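Local coordinates for protein rhizobiales Sp. Pch2 (Marine metagenome, PDB 6PB3) that is a TRIP13/Pch2-like AAA+ ATPase that probably remodels HORMA-domain proteins to regulate cGAS-like enzymes in bacterial immunity against phages, at residues A[73-87]-A[213-225]. Residues are numbered along the deposited sequence; the frame is centred on the assembly and turned at random.
With SO4 (sulfate ion), chain B.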
ATOM      1  N   ARG A  73      10.040  27.812  24.207  1.00 91.85           N
ATOM      2  CA  ARG A  73      10.115  26.872  23.099  1.00 67.88           C
ATOM      3  C   ARG A  73      11.361  27.125  22.252  1.00 57.00           C
ATOM      4  O   ARG A  73      11.740  28.274  22.026  1.00 60.25           O
ATOM      5  CB  ARG A  73       8.893  26.996  22.200  1.00 79.30           C
ATOM      6  CG  ARG A  73       7.567  26.920  22.890  1.00 66.41           C
ATOM      7  CD  ARG A  73       7.397  25.596  23.639  1.00 79.51           C
ATOM      8  NE  ARG A  73       7.904  24.413  22.940  1.00 91.87           N
ATOM      9  CZ  ARG A  73       7.289  23.813  21.924  1.00 85.88           C
ATOM     10  NH1 ARG A  73       6.148  24.305  21.447  1.00 79.29           N
ATOM     11  NH2 ARG A  73       7.823  22.722  21.382  1.00 72.53           N
ATOM     12  N   PRO A  74      11.982  26.071  21.726  1.00 56.05           N
ATOM     13  CA  PRO A  74      13.035  26.276  20.728  1.00 62.33           C
ATOM     14  C   PRO A  74      12.524  27.128  19.593  1.00 54.54           C
ATOM     15  O   PRO A  74      11.340  27.042  19.208  1.00 50.30           O
ATOM     16  CB  PRO A  74      13.360  24.847  20.263  1.00 69.88           C
ATOM     17  CG  PRO A  74      12.769  23.936  21.297  1.00 65.81           C
ATOM     18  CD  PRO A  74      11.575  24.665  21.838  1.00 63.18           C
ATOM     19  N   PRO A  75      13.375  28.009  19.025  1.00 50.12           N
ATOM     20  CA  PRO A  75      12.925  29.016  18.028  1.00 49.55           C
ATOM     21  C   PRO A  75      12.782  28.470  16.612  1.00 56.19           C
ATOM     22  O   PRO A  75      13.470  28.873  15.671  1.00 55.51           O
ATOM     23  CB  PRO A  75      14.015  30.093  18.135  1.00 51.24           C
ATOM     24  CG  PRO A  75      15.242  29.345  18.529  1.00 53.38           C
ATOM     25  CD  PRO A  75      14.795  28.176  19.391  1.00 51.23           C
ATOM     26  N   LEU A  76      11.825  27.563  16.433  1.00 47.08           N
ATOM     27  CA  LEU A  76      11.546  26.935  15.150  1.00 51.90           C
ATOM     28  C   LEU A  76      10.056  27.041  14.876  1.00 55.21           C
ATOM     29  O   LEU A  76       9.242  26.756  15.758  1.00 52.69           O
ATOM     30  CB  LEU A  76      11.983  25.459  15.147  1.00 48.95           C
ATOM     31  CG  LEU A  76      11.420  24.564  14.035  1.00 54.92           C
ATOM     32  CD1 LEU A  76      12.046  24.885  12.675  1.00 50.12           C
ATOM     33  CD2 LEU A  76      11.603  23.069  14.378  1.00 56.96           C
ATOM     34  N   ILE A  77       9.703  27.426  13.654  1.00 51.15           N
ATOM     35  CA  ILE A  77       8.314  27.480  13.214  1.00 50.19           C
ATOM     36  C   ILE A  77       8.178  26.626  11.966  1.00 49.62           C
ATOM     37  O   ILE A  77       8.949  26.780  11.010  1.00 56.64           O
ATOM     38  CB  ILE A  77       7.851  28.924  12.938  1.00 48.03           C
ATOM     39  CG1 ILE A  77       8.024  29.771  14.194  1.00 46.64           C
ATOM     40  CG2 ILE A  77       6.385  28.923  12.494  1.00 44.52           C
ATOM     41  CD1 ILE A  77       7.871  31.274  13.971  1.00 44.96           C
ATOM     42  N   VAL A  78       7.193  25.735  11.969  1.00 49.68           N
ATOM     43  CA  VAL A  78       6.953  24.817  10.864  1.00 54.84           C
ATOM     44  C   VAL A  78       5.728  25.296  10.100  1.00 53.28           C
ATOM     45  O   VAL A  78       4.673  25.536  10.699  1.00 49.96           O
ATOM     46  CB  VAL A  78       6.769  23.379  11.375  1.00 51.39           C
ATOM     47  CG1 VAL A  78       6.292  22.450  10.244  1.00 49.20           C
ATOM     48  CG2 VAL A  78       8.085  22.854  11.921  1.00 46.04           C
ATOM     49  N   LEU A  79       5.868  25.446   8.785  1.00 52.52           N
ATOM     50  CA  LEU A  79       4.749  25.693   7.881  1.00 42.04           C
ATOM     51  C   LEU A  79       4.480  24.404   7.132  1.00 47.38           C
ATOM     52  O   LEU A  79       5.338  23.944   6.371  1.00 59.57           O
ATOM     53  CB  LEU A  79       5.050  26.833   6.900  1.00 50.12           C
ATOM     54  CG  LEU A  79       5.552  28.173   7.430  1.00 56.22           C
ATOM     55  CD1 LEU A  79       5.536  29.225   6.288  1.00 53.15           C
ATOM     56  CD2 LEU A  79       4.721  28.647   8.600  1.00 49.60           C
ATOM     57  N   ALA A  80       3.296  23.824   7.341  1.00 55.17           N
ATOM     58  CA  ALA A  80       2.966  22.510   6.801  1.00 55.55           C
ATOM     59  C   ALA A  80       1.647  22.565   6.043  1.00 51.52           C
ATOM     60  O   ALA A  80       0.704  23.231   6.484  1.00 52.82           O
ATOM     61  CB  ALA A  80       2.852  21.468   7.925  1.00 53.60           C
ATOM     62  N   GLY A  81       1.564  21.865   4.920  1.00 57.61           N
ATOM     63  CA  GLY A  81       0.301  21.730   4.225  1.00 64.25           C
ATOM     64  C   GLY A  81       0.462  21.677   2.717  1.00 72.51           C
ATOM     65  O   GLY A  81       1.556  21.491   2.190  1.00 58.22           O
ATOM     66  N   ASP A  82      -0.681  21.848   2.046  1.00 62.30           N
ATOM     67  CA  ASP A  82      -0.808  21.648   0.610  1.00 75.84           C
ATOM     68  C   ASP A  82       0.228  22.430  -0.191  1.00 61.86           C
ATOM     69  O   ASP A  82       0.542  23.587   0.106  1.00 56.46           O
ATOM     70  CB  ASP A  82      -2.219  22.047   0.158  1.00 76.02           C
ATOM     71  CG  ASP A  82      -3.308  21.238   0.865  1.00 87.50           C
ATOM     72  OD1 ASP A  82      -3.020  20.098   1.282  1.00 94.67           O
ATOM     73  OD2 ASP A  82      -4.447  21.740   1.002  1.00 82.02           O
ATOM     74  N   VAL A  83       0.746  21.771  -1.225  1.00 68.73           N
ATOM     75  CA  VAL A  83       1.644  22.423  -2.163  1.00 68.59           C
ATOM     76  C   VAL A  83       0.908  23.531  -2.899  1.00 78.67           C
ATOM     77  O   VAL A  83      -0.271  23.396  -3.254  1.00 63.94           O
ATOM     78  CB  VAL A  83       2.204  21.376  -3.137  1.00 75.53           C
ATOM     79  CG1 VAL A  83       3.111  22.030  -4.167  1.00 81.35           C
ATOM     80  CG2 VAL A  83       2.935  20.288  -2.363  1.00 76.39           C
ATOM     81  N   GLY A  84       1.608  24.637  -3.141  1.00 66.89           N
ATOM     82  CA  GLY A  84       1.018  25.725  -3.892  1.00 68.26           C
ATOM     83  C   GLY A  84       0.083  26.601  -3.094  1.00 59.46           C
ATOM     84  O   GLY A  84      -0.693  27.357  -3.688  1.00 65.41           O
ATOM     85  N   SER A  85       0.093  26.481  -1.771  1.00 56.08           N
ATOM     86  CA  SER A  85      -0.696  27.345  -0.909  1.00 67.90           C
ATOM     87  C   SER A  85      -0.061  28.714  -0.691  1.00 67.20           C
ATOM     88  O   SER A  85      -0.739  29.606  -0.177  1.00 65.29           O
ATOM     89  CB  SER A  85      -0.901  26.681   0.454  1.00 53.65           C
ATOM     90  OG  SER A  85      -1.488  25.407   0.311  1.00 65.90           O
ATOM     91  N   GLY A  86       1.206  28.901  -1.057  1.00 64.44           N
ATOM     92  CA  GLY A  86       1.919  30.134  -0.746  1.00 55.48           C
ATOM     93  C   GLY A  86       2.809  30.072   0.480  1.00 57.25           C
ATOM     94  O   GLY A  86       3.286  31.128   0.943  1.00 54.07           O
ATOM     95  N   LYS A  87       3.052  28.874   1.017  1.00 51.84           N
ATOM     96  CA  LYS A  87       3.882  28.729   2.215  1.00 55.58           C
ATOM     97  C   LYS A  87       5.256  29.347   2.011  1.00 50.26           C
ATOM     98  O   LYS A  87       5.735  30.124   2.848  1.00 50.71           O
ATOM     99  CB  LYS A  87       4.029  27.245   2.576  1.00 59.87           C
ATOM    100  CG  LYS A  87       2.738  26.528   2.939  1.00 57.77           C
ATOM    101  CD  LYS A  87       3.022  25.093   3.385  1.00 56.50           C
ATOM    102  CE  LYS A  87       3.102  24.116   2.196  1.00 73.75           C
ATOM    103  NZ  LYS A  87       4.380  24.159   1.450  1.00 92.20           N
ATOM    104  N   VAL A 213      12.635  16.793  14.979  1.00 61.09           N
ATOM    105  CA  VAL A 213      12.429  18.144  14.485  1.00 58.72           C
ATOM    106  C   VAL A 213      11.038  18.629  14.854  1.00 60.78           C
ATOM    107  O   VAL A 213      10.873  19.744  15.353  1.00 52.13           O
ATOM    108  CB  VAL A 213      12.665  18.205  12.965  1.00 61.72           C
ATOM    109  CG1 VAL A 213      12.095  19.499  12.383  1.00 51.46           C
ATOM    110  CG2 VAL A 213      14.149  18.080  12.663  1.00 52.88           C
ATOM    111  N   ARG A 214      10.025  17.789  14.642  1.00 63.75           N
ATOM    112  CA  ARG A 214       8.644  18.208  14.853  1.00 55.68           C
ATOM    113  C   ARG A 214       8.409  18.647  16.290  1.00 51.41           C
ATOM    114  O   ARG A 214       7.773  19.678  16.538  1.00 51.29           O
ATOM    115  CB  ARG A 214       7.702  17.062  14.491  1.00 55.19           C
ATOM    116  CG  ARG A 214       6.464  17.507  13.777  1.00 68.74           C
ATOM    117  CD  ARG A 214       5.513  16.369  13.562  1.00 65.66           C
ATOM    118  NE  ARG A 214       6.165  15.202  12.980  1.00 59.38           N
ATOM    119  CZ  ARG A 214       5.521  14.069  12.736  1.00 78.71           C
ATOM    120  NH1 ARG A 214       4.230  13.998  13.026  1.00 82.31           N
ATOM    121  NH2 ARG A 214       6.151  13.018  12.214  1.00 77.79           N
ATOM    122  N   ARG A 215       8.930  17.881  17.249  1.00 52.39           N
ATOM    123  CA  ARG A 215       8.640  18.145  18.653  1.00 62.44           C
ATOM    124  C   ARG A 215       9.291  19.423  19.155  1.00 55.26           C
ATOM    125  O   ARG A 215       8.878  19.932  20.199  1.00 52.68           O
ATOM    126  CB  ARG A 215       9.080  16.953  19.510  1.00 58.04           C
ATOM    127  CG  ARG A 215      10.581  16.838  19.747  1.00 49.20           C
ATOM    128  CD  ARG A 215      10.885  15.610  20.653  1.00 64.01           C
ATOM    129  NE  ARG A 215      12.289  15.561  21.061  1.00 68.36           N
ATOM    130  CZ  ARG A 215      13.151  14.626  20.668  1.00 85.06           C
ATOM    131  NH1 ARG A 215      12.753  13.633  19.868  1.00 71.82           N
ATOM    132  NH2 ARG A 215      14.411  14.669  21.096  1.00 78.52           N
ATOM    133  N   ARG A 216      10.262  19.967  18.427  1.00 49.67           N
ATOM    134  CA  ARG A 216      10.904  21.224  18.789  1.00 44.83           C
ATOM    135  C   ARG A 216      10.217  22.464  18.220  1.00 54.33           C
ATOM    136  O   ARG A 216      10.541  23.574  18.651  1.00 51.53           O
ATOM    137  CB  ARG A 216      12.361  21.209  18.340  1.00 57.00           C
ATOM    138  CG  ARG A 216      13.232  20.319  19.213  1.00 61.38           C
ATOM    139  CD  ARG A 216      14.626  20.168  18.641  1.00 59.28           C
ATOM    140  NE  ARG A 216      15.558  19.585  19.613  1.00 63.90           N
ATOM    141  CZ  ARG A 216      15.676  18.281  19.857  1.00 54.38           C
ATOM    142  NH1 ARG A 216      14.898  17.408  19.226  1.00 67.25           N
ATOM    143  NH2 ARG A 216      16.576  17.847  20.740  1.00 59.91           N
ATOM    144  N   ALA A 217       9.274  22.315  17.294  1.00 51.09           N
ATOM    145  CA  ALA A 217       8.587  23.483  16.756  1.00 48.47           C
ATOM    146  C   ALA A 217       7.902  24.255  17.879  1.00 57.40           C
ATOM    147  O   ALA A 217       7.152  23.686  18.684  1.00 51.08           O
ATOM    148  CB  ALA A 217       7.556  23.061  15.695  1.00 42.18           C
ATOM    149  N   ALA A 218       8.198  25.548  17.955  1.00 49.94           N
ATOM    150  CA  ALA A 218       7.454  26.417  18.852  1.00 49.97           C
ATOM    151  C   ALA A 218       6.031  26.562  18.369  1.00 52.88           C
ATOM    152  O   ALA A 218       5.096  26.606  19.171  1.00 50.16           O
ATOM    153  CB  ALA A 218       8.119  27.784  18.939  1.00 46.54           C
ATOM    154  N   GLU A 219       5.847  26.621  17.058  1.00 46.75           N
ATOM    155  CA  GLU A 219       4.507  26.637  16.506  1.00 46.35           C
ATOM    156  C   GLU A 219       4.516  25.915  15.178  1.00 43.85           C
ATOM    157  O   GLU A 219       5.477  26.011  14.411  1.00 48.01           O
ATOM    158  CB  GLU A 219       3.974  28.074  16.318  1.00 48.99           C
ATOM    159  CG  GLU A 219       2.504  28.102  15.922  1.00 49.67           C
ATOM    160  CD  GLU A 219       1.956  29.491  15.717  1.00 51.95           C
ATOM    161  OE1 GLU A 219       2.719  30.466  15.787  1.00 57.01           O
ATOM    162  OE2 GLU A 219       0.742  29.608  15.469  1.00 53.54           O
ATOM    163  N   ILE A 220       3.434  25.187  14.924  1.00 46.69           N
ATOM    164  CA  ILE A 220       3.141  24.598  13.629  1.00 45.31           C
ATOM    165  C   ILE A 220       1.936  25.337  13.066  1.00 53.51           C
ATOM    166  O   ILE A 220       0.904  25.448  13.739  1.00 50.67           O
ATOM    167  CB  ILE A 220       2.856  23.092  13.754  1.00 43.41           C
ATOM    168  CG1 ILE A 220       4.038  22.367  14.441  1.00 47.73           C
ATOM    169  CG2 ILE A 220       2.525  22.510  12.372  1.00 50.58           C
ATOM    170  CD1 ILE A 220       3.772  20.854  14.734  1.00 52.60           C
ATOM    171  N   ILE A 221       2.060  25.837  11.841  1.00 42.64           N
ATOM    172  CA  ILE A 221       1.008  26.611  11.183  1.00 44.78           C
ATOM    173  C   ILE A 221       0.594  25.835   9.954  1.00 51.57           C
ATOM    174  O   ILE A 221       1.431  25.545   9.085  1.00 53.31           O
ATOM    175  CB  ILE A 221       1.477  28.023  10.803  1.00 51.78           C
ATOM    176  CG1 ILE A 221       1.851  28.830  12.049  1.00 47.91           C
ATOM    177  CG2 ILE A 221       0.386  28.786   9.966  1.00 47.35           C
ATOM    178  CD1 ILE A 221       2.553  30.163  11.675  1.00 45.08           C
ATOM    179  N   THR A 222      -0.688  25.507   9.862  1.00 50.13           N
ATOM    180  CA  THR A 222      -1.129  24.568   8.849  1.00 54.76           C
ATOM    181  C   THR A 222      -1.852  25.282   7.714  1.00 57.92           C
ATOM    182  O   THR A 222      -2.615  26.229   7.940  1.00 55.88           O
ATOM    183  CB  THR A 222      -2.014  23.479   9.463  1.00 59.27           C
ATOM    184  OG1 THR A 222      -3.116  24.075  10.164  1.00 70.60           O
ATOM    185  CG2 THR A 222      -1.182  22.640  10.457  1.00 53.51           C
ATOM    186  N   PHE A 223      -1.595  24.803   6.495  1.00 52.46           N
ATOM    187  CA  PHE A 223      -2.158  25.298   5.247  1.00 52.57           C
ATOM    188  C   PHE A 223      -2.941  24.134   4.652  1.00 62.34           C
ATOM    189  O   PHE A 223      -2.414  23.314   3.893  1.00 72.86           O
ATOM    190  CB  PHE A 223      -1.067  25.795   4.291  1.00 59.91           C
ATOM    191  CG  PHE A 223      -0.233  26.913   4.853  1.00 59.15           C
ATOM    192  CD1 PHE A 223       0.639  26.682   5.901  1.00 57.38           C
ATOM    193  CD2 PHE A 223      -0.331  28.199   4.341  1.00 57.40           C
ATOM    194  CE1 PHE A 223       1.394  27.716   6.441  1.00 54.84           C
ATOM    195  CE2 PHE A 223       0.430  29.238   4.871  1.00 49.66           C
ATOM    196  CZ  PHE A 223       1.296  28.996   5.910  1.00 53.86           C
ATOM    197  N   ASP A 224      -4.198  24.047   5.010  1.00 61.91           N
ATOM    198  CA  ASP A 224      -5.073  23.082   4.388  1.00 64.32           C
ATOM    199  C   ASP A 224      -6.115  23.845   3.593  1.00 77.00           C
ATOM    200  O   ASP A 224      -5.974  25.052   3.345  1.00 62.50           O
ATOM    201  CB  ASP A 224      -5.686  22.139   5.426  1.00 76.24           C
ATOM    202  CG  ASP A 224      -5.987  22.825   6.735  1.00 85.39           C
ATOM    203  OD1 ASP A 224      -6.650  23.879   6.709  1.00 80.65           O
ATOM    204  OD2 ASP A 224      -5.571  22.297   7.794  1.00 84.33           O
ATOM    205  N   ARG A 225      -7.152  23.134   3.181  1.00 56.82           N
ATOM    206  CA  ARG A 225      -8.079  23.661   2.196  1.00 56.95           C
ATOM    207  C   ARG A 225      -8.808  24.875   2.769  1.00 61.57           C
ATOM    208  O   ARG A 225      -9.278  24.826   3.910  1.00 57.76           O
ATOM    209  CB  ARG A 225      -9.038  22.547   1.779  1.00 57.53           C
ATOM    210  CG  ARG A 225      -8.266  21.382   1.131  1.00 66.55           C
ATOM    211  CD  ARG A 225      -9.111  20.242   0.557  1.00 69.31           C
ATOM    212  NE  ARG A 225      -8.231  19.179   0.062  1.00 68.83           N
ATOM    213  CZ  ARG A 225      -8.125  18.794  -1.209  1.00 68.53           C
ATOM    214  NH1 ARG A 225      -8.873  19.351  -2.152  1.00 61.29           N
ATOM    215  NH2 ARG A 225      -7.274  17.829  -1.538  1.00 67.90           N
TER
HETATM  216  S   SO4 B 401       3.831  26.344  -1.375  1.00 53.42           S
HETATM  217  O1  SO4 B 401       4.092  25.060  -2.031  1.00 56.76           O
HETATM  218  O2  SO4 B 401       5.093  26.796  -0.803  1.00 56.76           O
HETATM  219  O3  SO4 B 401       3.371  27.330  -2.380  1.00 57.44           O
HETATM  220  O4  SO4 B 401       2.758  26.207  -0.391  1.00 49.14           O
HETATM  221  O   HOH W   1      -5.051  24.371   0.321  1.00 53.52           O
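Lys87 sets its CG over the centre of the Phe223 ring, a CH-pi contact 3.6 Å from the centroid, while its NZ reaches a bound sulfate through a weak hydrogen bond. Bends at chi3 (-86°) and chi4 (78°) turn the amine back to the anion. Leu79 CB approaches CE1 of the same ring, and Ser85 CB packs on Phe223 CB, so this aromatic side chain lies against the base of the phosphate-binding loop. The loop has the form of a Walker A P-loop: the amides from Gly84 to Lys87 bond to the sulfate, that of Ser85 weakly, with Gly84 N 2.8 Å from O1, as a nucleotide phosphate would probably be held. Ser85 OG ties the turn down by bonding to Asp82 O.

Leading into it, strands 76-81 and 219-223 run parallel. Their central bonds, including Ile221 N to Val78 O (2.9 Å), are nearly straight; those at the two ends are more bent. The last rung, Asp82 N to Phe223 O, carries the pairing into the loop. Beside it, a water donates to Asp82 OD2 and, weakly, to Asp224 O. Ile77 and Leu79 meet Ile221 on one face; on the other, Val78 CG2 packs against Ala217 CB (3.8 Å). At the opposite end the bent Arg73 side chain brings NH2 to 2.9 Å from Ala217 O, which Gln273 of a second subunit hydrogen-bonds, with Ala218 CA over a guanidinium face.

Strand 219-223 is one of two edge strands within the chain, and Ile220 makes backbone hydrogen bonds to the second subunit. Strand 76-81 lies between it and strand 197-203; helix 33-47 covers Ile77 and Glu219, and helix 179-192 packs on Pro74 and Arg216.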